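Local coordinates for protein cytosolic phospholipase A2 delta (Homo sapiens, PDB 5IZ5) that selectively hydrolyses glycerophospholipids at the sn-2 position in a calcium-dependent manner, with a preference for linoleic acid at that position, at residues 340-345 and 368-373; 348-353 and 383-388; 372-375 and 379-382; 735-740 and 790-795. The protein carries 3 engineered substitutions. One frame throughout, in Å; residues are numbered along the deposited sequence.

Interaction 1: 340-345 and 368-373; sequences TSLYGH and TWTMAH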
# COMPACT_ATOMS: atom_id res chain seq x y z
N THR B 340 0.29 -22.64 9.48
CA THR B 340 0.11 -23.78 10.38
C THR B 340 0.65 -23.48 11.78
O THR B 340 -0.06 -23.64 12.77
CB THR B 340 0.81 -25.03 9.82
OG1 THR B 340 0.21 -25.39 8.58
CG2 THR B 340 0.71 -26.23 10.79
N SER B 341 1.89 -23.01 11.84
CA SER B 341 2.54 -22.75 13.10
C SER B 341 1.82 -21.68 13.92
O SER B 341 1.72 -21.79 15.15
CB SER B 341 3.99 -22.34 12.85
OG SER B 341 4.66 -22.10 14.08
N LEU B 342 1.31 -20.65 13.24
CA LEU B 342 0.58 -19.56 13.89
C LEU B 342 -0.71 -20.05 14.54
O LEU B 342 -1.07 -19.60 15.62
CB LEU B 342 0.28 -18.44 12.88
CG LEU B 342 -0.46 -17.20 13.39
CD1 LEU B 342 0.21 -16.59 14.62
CD2 LEU B 342 -0.55 -16.16 12.28
N TYR B 343 -1.40 -20.98 13.88
CA TYR B 343 -2.56 -21.63 14.48
C TYR B 343 -2.19 -22.25 15.83
O TYR B 343 -2.93 -22.12 16.81
CB TYR B 343 -3.10 -22.73 13.56
CG TYR B 343 -4.12 -22.28 12.53
CD1 TYR B 343 -5.34 -21.76 12.92
CD2 TYR B 343 -3.87 -22.42 11.16
CE1 TYR B 343 -6.29 -21.37 11.98
CE2 TYR B 343 -4.80 -22.03 10.22
CZ TYR B 343 -6.01 -21.50 10.63
OH TYR B 343 -6.94 -21.11 9.69
N GLY B 344 -1.05 -22.94 15.87
CA GLY B 344 -0.54 -23.55 17.08
C GLY B 344 -0.21 -22.54 18.16
O GLY B 344 -0.52 -22.76 19.33
N HIS B 345 0.42 -21.43 17.76
CA HIS B 345 0.74 -20.36 18.69
C HIS B 345 -0.52 -19.75 19.30
O HIS B 345 -0.56 -19.42 20.49
CB HIS B 345 1.57 -19.27 18.03
CG HIS B 345 2.96 -19.69 17.69
ND1 HIS B 345 3.66 -20.63 18.42
CD2 HIS B 345 3.80 -19.29 16.71
CE1 HIS B 345 4.86 -20.79 17.90
NE2 HIS B 345 4.97 -19.98 16.86
N THR B 368 -1.19 -14.10 7.20
CA THR B 368 -2.48 -13.45 6.92
C THR B 368 -3.57 -14.45 6.57
O THR B 368 -4.75 -14.13 6.71
CB THR B 368 -2.40 -12.41 5.77
OG1 THR B 368 -2.11 -13.06 4.53
CG2 THR B 368 -1.35 -11.33 6.05
N TRP B 369 -3.19 -15.64 6.12
CA TRP B 369 -4.17 -16.67 5.80
C TRP B 369 -4.86 -17.17 7.06
O TRP B 369 -6.07 -17.39 7.07
CB TRP B 369 -3.53 -17.87 5.07
CG TRP B 369 -2.73 -17.51 3.85
CD1 TRP B 369 -2.73 -16.32 3.18
CD2 TRP B 369 -1.83 -18.36 3.14
NE1 TRP B 369 -1.86 -16.37 2.12
CE2 TRP B 369 -1.30 -17.62 2.07
CE3 TRP B 369 -1.40 -19.69 3.33
CZ2 TRP B 369 -0.37 -18.15 1.17
CZ3 TRP B 369 -0.47 -20.22 2.44
CH2 TRP B 369 0.03 -19.45 1.38
N THR B 370 -4.07 -17.37 8.12
CA THR B 370 -4.60 -17.76 9.42
C THR B 370 -5.53 -16.67 9.93
O THR B 370 -6.66 -16.94 10.34
CB THR B 370 -3.46 -17.97 10.44
OG1 THR B 370 -2.51 -18.89 9.91
CG2 THR B 370 -4.00 -18.51 11.76
N MET B 371 -5.03 -15.44 9.88
CA MET B 371 -5.78 -14.28 10.35
C MET B 371 -7.10 -14.14 9.62
O MET B 371 -8.15 -13.99 10.24
CB MET B 371 -4.94 -13.01 10.20
CG MET B 371 -3.71 -12.98 11.08
SD MET B 371 -2.53 -11.70 10.63
CE MET B 371 -3.48 -10.23 11.02
N ALA B 372 -7.05 -14.20 8.29
CA ALA B 372 -8.25 -14.02 7.48
C ALA B 372 -9.30 -15.09 7.76
O ALA B 372 -10.48 -14.78 7.92
CB ALA B 372 -7.88 -14.02 6.00
N HIS B 373 -8.87 -16.34 7.82
CA HIS B 373 -9.81 -17.42 8.12
C HIS B 373 -10.48 -17.22 9.48
O HIS B 373 -11.70 -17.32 9.60
CB HIS B 373 -9.11 -18.77 8.09
CG HIS B 373 -10.03 -19.91 8.42
ND1 HIS B 373 -9.72 -20.88 9.35
CD2 HIS B 373 -11.26 -20.22 7.95
CE1 HIS B 373 -10.72 -21.74 9.43
NE2 HIS B 373 -11.66 -21.37 8.59
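Tyr343 OH and His373 ND1 lie 2.8 Å apart and share a hydrogen bond in which either could be the donor. The phenol meets the imidazole at its edge, close to the plane of each ring, and the two side chains cross at about a right angle. The ring itself rests on Thr370: the methyl Thr370 CG2 stands 3.5 Å from the centroid of the Tyr343 ring, only 7° off the ring normal, a CH-pi contact almost at the centre of the face. The threonine can offer its methyl because OG1 is turned anti to the carbonyl carbon (chi1 -54°), where it bonds to Met339 O. One side chain thus divides its work, its hydroxyl satisfied on helix 335-351 and its methyl supporting a ring. Leu342 adds an apolar flank, with Leu342 CD2 3.9 Å from Thr370 CB. A phenylalanine in place of Tyr343 would probably keep its seat on the Thr370 methyl but leave His373 ND1 without its mate and the imidazole less firmly fixed. The short helical segments approach to 9.1 Å between axes, at 55° to each other. Both helices follow parallel neighbouring strands: strand 327-331, helix 335-351 and strand 360-363 form a beta-alpha-beta crossover, and helix 367-375 comes just after the nucleophile Ser365. Ile389 and Ala392 of helix 386-397 and Leu786 of helix 779-794 also pack on Tyr343, while His373 stacks with Tyr391, so the pair sits among the helices packed beside the mixed sheet.

Interaction 2: 348-353 and 383-388; sequences ALQKLG and RDLEGP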
# COMPACT_ATOMS: atom_id res chain seq x y z
N ALA B 348 -2.10 -22.22 21.87
CA ALA B 348 -1.38 -22.11 23.13
C ALA B 348 -1.88 -20.91 23.94
O ALA B 348 -2.25 -21.06 25.10
CB ALA B 348 0.11 -21.99 22.88
N LEU B 349 -1.88 -19.73 23.33
CA LEU B 349 -2.28 -18.52 24.03
C LEU B 349 -3.72 -18.63 24.55
O LEU B 349 -4.03 -18.11 25.62
CB LEU B 349 -2.12 -17.28 23.15
CG LEU B 349 -0.69 -16.88 22.78
CD1 LEU B 349 -0.70 -15.79 21.72
CD2 LEU B 349 0.10 -16.43 23.99
N GLN B 350 -4.58 -19.31 23.79
CA GLN B 350 -5.96 -19.52 24.20
C GLN B 350 -6.01 -20.40 25.45
O GLN B 350 -6.61 -20.03 26.45
CB GLN B 350 -6.79 -20.15 23.08
CG GLN B 350 -8.28 -20.15 23.36
CD GLN B 350 -9.10 -20.73 22.21
OE1 GLN B 350 -8.83 -21.82 21.73
NE2 GLN B 350 -10.11 -19.98 21.78
N LYS B 351 -5.36 -21.56 25.37
CA LYS B 351 -5.32 -22.51 26.48
C LYS B 351 -4.75 -21.89 27.75
O LYS B 351 -5.24 -22.16 28.84
CB LYS B 351 -4.50 -23.74 26.10
CG LYS B 351 -5.21 -24.67 25.13
CD LYS B 351 -4.30 -25.83 24.77
CE LYS B 351 -4.98 -26.83 23.85
NZ LYS B 351 -4.02 -27.88 23.41
N LEU B 352 -3.72 -21.05 27.61
CA LEU B 352 -3.14 -20.34 28.75
C LEU B 352 -3.99 -19.17 29.24
O LEU B 352 -3.64 -18.54 30.23
CB LEU B 352 -1.75 -19.82 28.39
CG LEU B 352 -0.67 -20.83 28.00
CD1 LEU B 352 0.62 -20.08 27.69
CD2 LEU B 352 -0.44 -21.86 29.10
N GLY B 353 -5.08 -18.87 28.54
CA GLY B 353 -5.92 -17.72 28.87
C GLY B 353 -5.25 -16.39 28.60
O GLY B 353 -5.66 -15.38 29.16
N ARG B 383 -13.93 -19.15 20.93
CA ARG B 383 -14.34 -20.51 20.59
C ARG B 383 -13.14 -21.39 20.44
O ARG B 383 -12.04 -20.92 20.17
CB ARG B 383 -15.18 -20.51 19.32
CG ARG B 383 -16.44 -19.67 19.52
CD ARG B 383 -17.72 -20.28 18.99
NE ARG B 383 -17.89 -20.16 17.54
CZ ARG B 383 -17.97 -21.18 16.68
NH1 ARG B 383 -17.89 -22.44 17.07
NH2 ARG B 383 -18.14 -20.91 15.38
N ASP B 384 -13.36 -22.69 20.63
CA ASP B 384 -12.30 -23.66 20.59
C ASP B 384 -11.61 -23.55 19.23
O ASP B 384 -12.25 -23.70 18.19
CB ASP B 384 -12.87 -25.07 20.81
CG ASP B 384 -11.78 -26.13 20.96
OD1 ASP B 384 -12.14 -27.32 20.94
OD2 ASP B 384 -10.59 -25.79 21.09
N LEU B 385 -10.31 -23.28 19.26
CA LEU B 385 -9.52 -23.16 18.04
C LEU B 385 -9.37 -24.48 17.29
O LEU B 385 -9.07 -24.47 16.10
CB LEU B 385 -8.14 -22.57 18.34
CG LEU B 385 -8.14 -21.04 18.46
CD1 LEU B 385 -6.89 -20.53 19.17
CD2 LEU B 385 -8.26 -20.39 17.09
N GLU B 386 -9.62 -25.59 17.96
CA GLU B 386 -9.48 -26.91 17.33
C GLU B 386 -10.37 -27.09 16.09
O GLU B 386 -10.05 -27.90 15.22
CB GLU B 386 -9.76 -28.02 18.35
CG GLU B 386 -8.82 -29.22 18.23
CD GLU B 386 -7.39 -28.89 18.63
OE1 GLU B 386 -7.19 -28.25 19.68
OE2 GLU B 386 -6.45 -29.26 17.88
N GLY B 387 -11.48 -26.36 16.02
CA GLY B 387 -12.35 -26.39 14.84
C GLY B 387 -11.68 -25.84 13.59
O GLY B 387 -11.53 -26.55 12.60
N PRO B 388 -11.27 -24.56 13.62
CA PRO B 388 -10.48 -23.96 12.54
C PRO B 388 -9.19 -24.72 12.23
O PRO B 388 -8.79 -24.78 11.06
CB PRO B 388 -10.17 -22.56 13.07
CG PRO B 388 -11.30 -22.24 13.98
CD PRO B 388 -11.77 -23.54 14.57
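Just ahead of helix 386-397, in the turn that starts it, the carboxamide of Gln350 spans Arg383 and Leu385 and binds the backbone of both. Gln350 NE2 donates to Arg383 O at 2.7 Å; the acceptor lies near the amide plane of the glutamine, but the donor stands about 50° above the carbonyl plane of Arg383. Gln350 OE1 accepts from Leu385 N at 3.2 Å, and here the N-H meets a lone pair in the carbonyl plane. Reach comes from the side-chain torsions, with CG anti to the backbone N (chi1 -169°) and the chain extended beyond CG. NE2 serves a second carbonyl, Ser381 O, so the amide is held at three points and its flip fixed. The two helix ends are finished in different ways. Helix 335-351 closes in a Schellman motif at Gly353, where Gly353 N bonds to Gln350 O at 2.8 Å, whereas Asp384 OD2 accepts a weak capping bond from Glu386 N at 3.3 Å. A leucine in place of Gln350 would probably leave Leu385 N and Arg383 O without their partner, and the turn less firmly tied to the end of helix 335-351. Leu385 also packs its CD1 against Gln350 CB at 3.9 Å, and its side chain continues inward onto Leu346, Leu347 and Leu374.

Interaction 3: 372-375 and 379-382; sequences AHLY and EWSQ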
# COMPACT_ATOMS: atom_id res chain seq x y z
N ALA B 372 -7.05 -14.20 8.29
CA ALA B 372 -8.25 -14.02 7.48
C ALA B 372 -9.30 -15.09 7.76
O ALA B 372 -10.48 -14.78 7.92
CB ALA B 372 -7.88 -14.02 6.00
N HIS B 373 -8.87 -16.34 7.82
CA HIS B 373 -9.81 -17.42 8.12
C HIS B 373 -10.48 -17.22 9.48
O HIS B 373 -11.70 -17.32 9.60
CB HIS B 373 -9.11 -18.77 8.09
CG HIS B 373 -10.03 -19.91 8.42
ND1 HIS B 373 -9.72 -20.88 9.35
CD2 HIS B 373 -11.26 -20.22 7.95
CE1 HIS B 373 -10.72 -21.74 9.43
NE2 HIS B 373 -11.66 -21.37 8.59
N LEU B 374 -9.68 -16.93 10.50
CA LEU B 374 -10.20 -16.80 11.86
C LEU B 374 -11.15 -15.61 12.00
O LEU B 374 -12.23 -15.75 12.57
CB LEU B 374 -9.07 -16.66 12.87
CG LEU B 374 -8.24 -17.93 13.09
CD1 LEU B 374 -7.06 -17.63 13.99
CD2 LEU B 374 -9.08 -19.07 13.66
N TYR B 375 -10.75 -14.46 11.47
CA TYR B 375 -11.56 -13.26 11.58
C TYR B 375 -12.85 -13.28 10.73
O TYR B 375 -13.67 -12.37 10.83
CB TYR B 375 -10.73 -12.00 11.31
CG TYR B 375 -9.90 -11.59 12.50
CD1 TYR B 375 -10.35 -10.62 13.39
CD2 TYR B 375 -8.66 -12.18 12.76
CE1 TYR B 375 -9.60 -10.24 14.48
CE2 TYR B 375 -7.90 -11.80 13.86
CZ TYR B 375 -8.37 -10.83 14.71
OH TYR B 375 -7.62 -10.46 15.80
N GLU B 379 -16.46 -14.59 16.59
CA GLU B 379 -16.23 -15.09 17.93
C GLU B 379 -15.00 -15.98 18.05
O GLU B 379 -14.86 -16.69 19.03
CB GLU B 379 -17.48 -15.87 18.38
CG GLU B 379 -18.19 -15.27 19.57
CD GLU B 379 -18.45 -13.80 19.43
OE1 GLU B 379 -19.12 -13.38 18.48
OE2 GLU B 379 -17.97 -13.06 20.30
N TRP B 380 -14.10 -15.93 17.07
CA TRP B 380 -13.05 -16.95 16.94
C TRP B 380 -12.20 -17.17 18.20
O TRP B 380 -11.96 -18.31 18.55
CB TRP B 380 -12.17 -16.71 15.71
CG TRP B 380 -11.22 -15.54 15.81
CD1 TRP B 380 -11.43 -14.28 15.34
CD2 TRP B 380 -9.91 -15.54 16.37
NE1 TRP B 380 -10.34 -13.49 15.59
CE2 TRP B 380 -9.39 -14.23 16.23
CE3 TRP B 380 -9.13 -16.51 17.00
CZ2 TRP B 380 -8.12 -13.87 16.69
CZ3 TRP B 380 -7.86 -16.15 17.45
CH2 TRP B 380 -7.37 -14.85 17.30
N SER B 381 -11.75 -16.11 18.87
CA SER B 381 -10.89 -16.28 20.05
C SER B 381 -11.67 -16.76 21.27
O SER B 381 -11.08 -17.23 22.24
CB SER B 381 -10.12 -15.00 20.39
OG SER B 381 -10.95 -14.03 21.01
N GLN B 382 -13.00 -16.64 21.22
CA GLN B 382 -13.88 -17.14 22.29
C GLN B 382 -14.36 -18.55 22.03
O GLN B 382 -15.13 -19.09 22.83
CB GLN B 382 -15.09 -16.22 22.44
CG GLN B 382 -14.74 -14.76 22.62
CD GLN B 382 -13.77 -14.53 23.77
OE1 GLN B 382 -13.93 -15.12 24.83
NE2 GLN B 382 -12.78 -13.68 23.56
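The indole of Trp380 is sandwiched, with Leu374 CB over one face, 3.7 Å above the plane, and Ser381 CB over the other. Its pyrrole edge points at Tyr375. That edge brings Trp380 NE1 over the centre of the Tyr375 ring, 3.2 Å above its plane, in an edge-to-face pair with planes inclined at 61° and centroids 4.3 Å apart. Further along the indole, Trp380 CZ2 comes within 3.5 Å of Tyr375 CE2, so the six-membered ring shares the contact. On the leucine side Leu374 CB makes a CH-pi contact with the five-membered ring of Trp380, 3.9 Å from its centroid, while Leu374 CD1 reaches Trp380 CE3 at 3.8 Å and extends the apolar cover over the benzo part. Trp380 holds CG between its backbone N and carbonyl carbon (chi1 72°), which carries the indole back over the last turn of helix 367-375; there Trp380 CD1 lies 3.2 Å from Leu374 O. The phenol is tethered at its far end, where Tyr375 OH bonds to Pro462 O, and this hydrogen bond should limit how far the ring can shift under the indole. The next backbone step is compact: Gln382 N bonds back to Glu379 O at 2.9 Å, around the 3-10 segment 380-382. Here a chain leaving a helix doubles back and plugs an aromatic ring against that helix's final turn, in this case the helix that follows the nucleophile Ser365 in an alpha/beta hydrolase fold.

Interaction 4: 735-740 and 790-795; sequences PLVNAS and DYNVQT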
# COMPACT_ATOMS: atom_id res chain seq x y z
N PRO B 735 11.40 -18.35 18.13
CA PRO B 735 11.86 -18.88 16.85
C PRO B 735 11.27 -20.25 16.55
O PRO B 735 10.83 -20.96 17.46
CB PRO B 735 13.38 -18.99 17.04
CG PRO B 735 13.58 -19.14 18.50
CD PRO B 735 12.45 -18.39 19.16
N LEU B 736 11.24 -20.61 15.27
CA LEU B 736 10.74 -21.91 14.88
C LEU B 736 11.85 -22.94 15.09
O LEU B 736 12.73 -23.09 14.25
CB LEU B 736 10.25 -21.90 13.44
CG LEU B 736 9.61 -23.20 12.94
CD1 LEU B 736 8.45 -23.64 13.82
CD2 LEU B 736 9.14 -22.99 11.51
N VAL B 737 11.80 -23.63 16.22
CA VAL B 737 12.85 -24.56 16.60
C VAL B 737 12.25 -25.75 17.34
O VAL B 737 11.32 -25.60 18.12
CB VAL B 737 13.93 -23.86 17.45
CG1 VAL B 737 13.38 -23.43 18.81
CG2 VAL B 737 15.16 -24.75 17.62
N ASN B 738 12.79 -26.94 17.08
CA ASN B 738 12.42 -28.14 17.81
C ASN B 738 13.51 -28.40 18.84
O ASN B 738 14.51 -29.05 18.54
CB ASN B 738 12.28 -29.33 16.86
CG ASN B 738 11.73 -30.58 17.54
OD1 ASN B 738 11.21 -30.52 18.65
ND2 ASN B 738 11.83 -31.71 16.86
N ALA B 739 13.32 -27.88 20.05
CA ALA B 739 14.29 -28.07 21.13
C ALA B 739 13.77 -29.10 22.13
O ALA B 739 13.81 -30.29 21.86
CB ALA B 739 14.63 -26.74 21.79
N SER B 740 13.22 -28.64 23.26
CA SER B 740 12.80 -29.55 24.32
C SER B 740 11.63 -30.43 23.88
O SER B 740 11.42 -31.50 24.45
CB SER B 740 12.47 -28.76 25.60
OG SER B 740 11.12 -28.33 25.61
N ASP B 790 2.44 -25.02 19.52
CA ASP B 790 1.63 -24.99 20.73
C ASP B 790 2.51 -25.22 21.97
O ASP B 790 2.46 -24.45 22.93
CB ASP B 790 0.54 -26.06 20.64
CG ASP B 790 -0.34 -26.13 21.86
OD1 ASP B 790 -0.40 -25.15 22.64
OD2 ASP B 790 -0.99 -27.17 22.05
N TYR B 791 3.31 -26.27 21.92
CA TYR B 791 4.20 -26.62 23.02
C TYR B 791 5.18 -25.50 23.36
O TYR B 791 5.32 -25.13 24.52
CB TYR B 791 4.96 -27.90 22.69
CG TYR B 791 6.02 -28.24 23.70
CD1 TYR B 791 5.75 -29.06 24.79
CD2 TYR B 791 7.31 -27.75 23.56
CE1 TYR B 791 6.73 -29.37 25.72
CE2 TYR B 791 8.29 -28.05 24.47
CZ TYR B 791 8.00 -28.87 25.55
OH TYR B 791 8.98 -29.17 26.47
N ASN B 792 5.86 -24.98 22.34
CA ASN B 792 6.87 -23.93 22.53
C ASN B 792 6.35 -22.70 23.25
O ASN B 792 7.09 -22.05 23.98
CB ASN B 792 7.47 -23.49 21.19
CG ASN B 792 8.41 -24.52 20.61
OD1 ASN B 792 8.61 -25.59 21.19
ND2 ASN B 792 9.00 -24.20 19.47
N VAL B 793 5.08 -22.36 23.03
CA VAL B 793 4.48 -21.24 23.74
C VAL B 793 4.06 -21.66 25.15
O VAL B 793 4.32 -20.94 26.11
CB VAL B 793 3.30 -20.65 22.94
CG1 VAL B 793 2.46 -19.71 23.80
CG2 VAL B 793 3.83 -19.90 21.73
N GLN B 794 3.42 -22.82 25.28
CA GLN B 794 3.00 -23.31 26.61
C GLN B 794 4.17 -23.45 27.58
O GLN B 794 4.11 -22.97 28.70
CB GLN B 794 2.23 -24.63 26.50
CG GLN B 794 0.76 -24.42 26.21
CD GLN B 794 0.00 -25.72 26.02
OE1 GLN B 794 0.59 -26.80 26.00
NE2 GLN B 794 -1.31 -25.63 25.87
N THR B 795 5.25 -24.06 27.12
CA THR B 795 6.46 -24.18 27.94
C THR B 795 7.10 -22.84 28.30
O THR B 795 7.96 -22.78 29.17
CB THR B 795 7.52 -25.04 27.25
OG1 THR B 795 8.43 -25.56 28.23
CG2 THR B 795 8.29 -24.22 26.24
O HOH W 1 9.36 -20.92 19.82
O HOH W 2 10.98 -27.23 21.54
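Tyr791 keeps CG anti to its backbone N (chi1 173°), and Ser740 sets OG between its own N and carbonyl carbon (chi1 87°); together these turns bring the two hydroxyls within bonding distance. Ser740 OG and Tyr791 OH are 2.5 Å apart, a very short hydrogen bond whose exact length deserves caution and in which either could donate. OG approaches in the plane of the phenol ring, at its edge, and is also bonded to Glu716 OE2. Asn792 does the rest. Asn792 ND2 donates to Val737 O at 3.0 Å with an N-H...O angle of 161°, and the donor lies in the carbonyl plane as the acceptor lies near the plane of the amide. Water extends both ends of this carboxamide. Water 2 donates to Asn792 OD1 at 2.9 Å and accepts from Ala739 N at 2.8 Å; water 1 donates to Pro735 O at 2.8 Å, though its bond from Asn792 ND2 is weak. One asparagine thereby serves Pro735, Val737 and Ala739, alternate residues of the loop, one directly and two through water. Here a helix asparagine bonds a loop backbone both directly and through water, joining the loop that leaves strand 730-734, part of the mixed sheet of the catalytic domain, to the end of helix 779-794.

Interactions 1, 2 and 3 form one connected cluster, with centres 10 to 12 Å apart. Interactions 1 and 2 use successive parts of helix 335-351, and interactions 1 and 3 share Ala372 and His373. Leu374 CD2 packs 3.8 Å from Leu385 CD2, joining interaction 3 to interaction 2, in whose loop it is nested. Interaction 4 comes later in the chain and covers another side of helix 335-351, where Val793 CG2 lies 3.4 Å from His345 ND1; its centre is 23 Å from that of interaction 3. Interaction 1 lies nearest the catalytic centre, with the Leu342 side chain about 10 Å from that of the nucleophile Ser365.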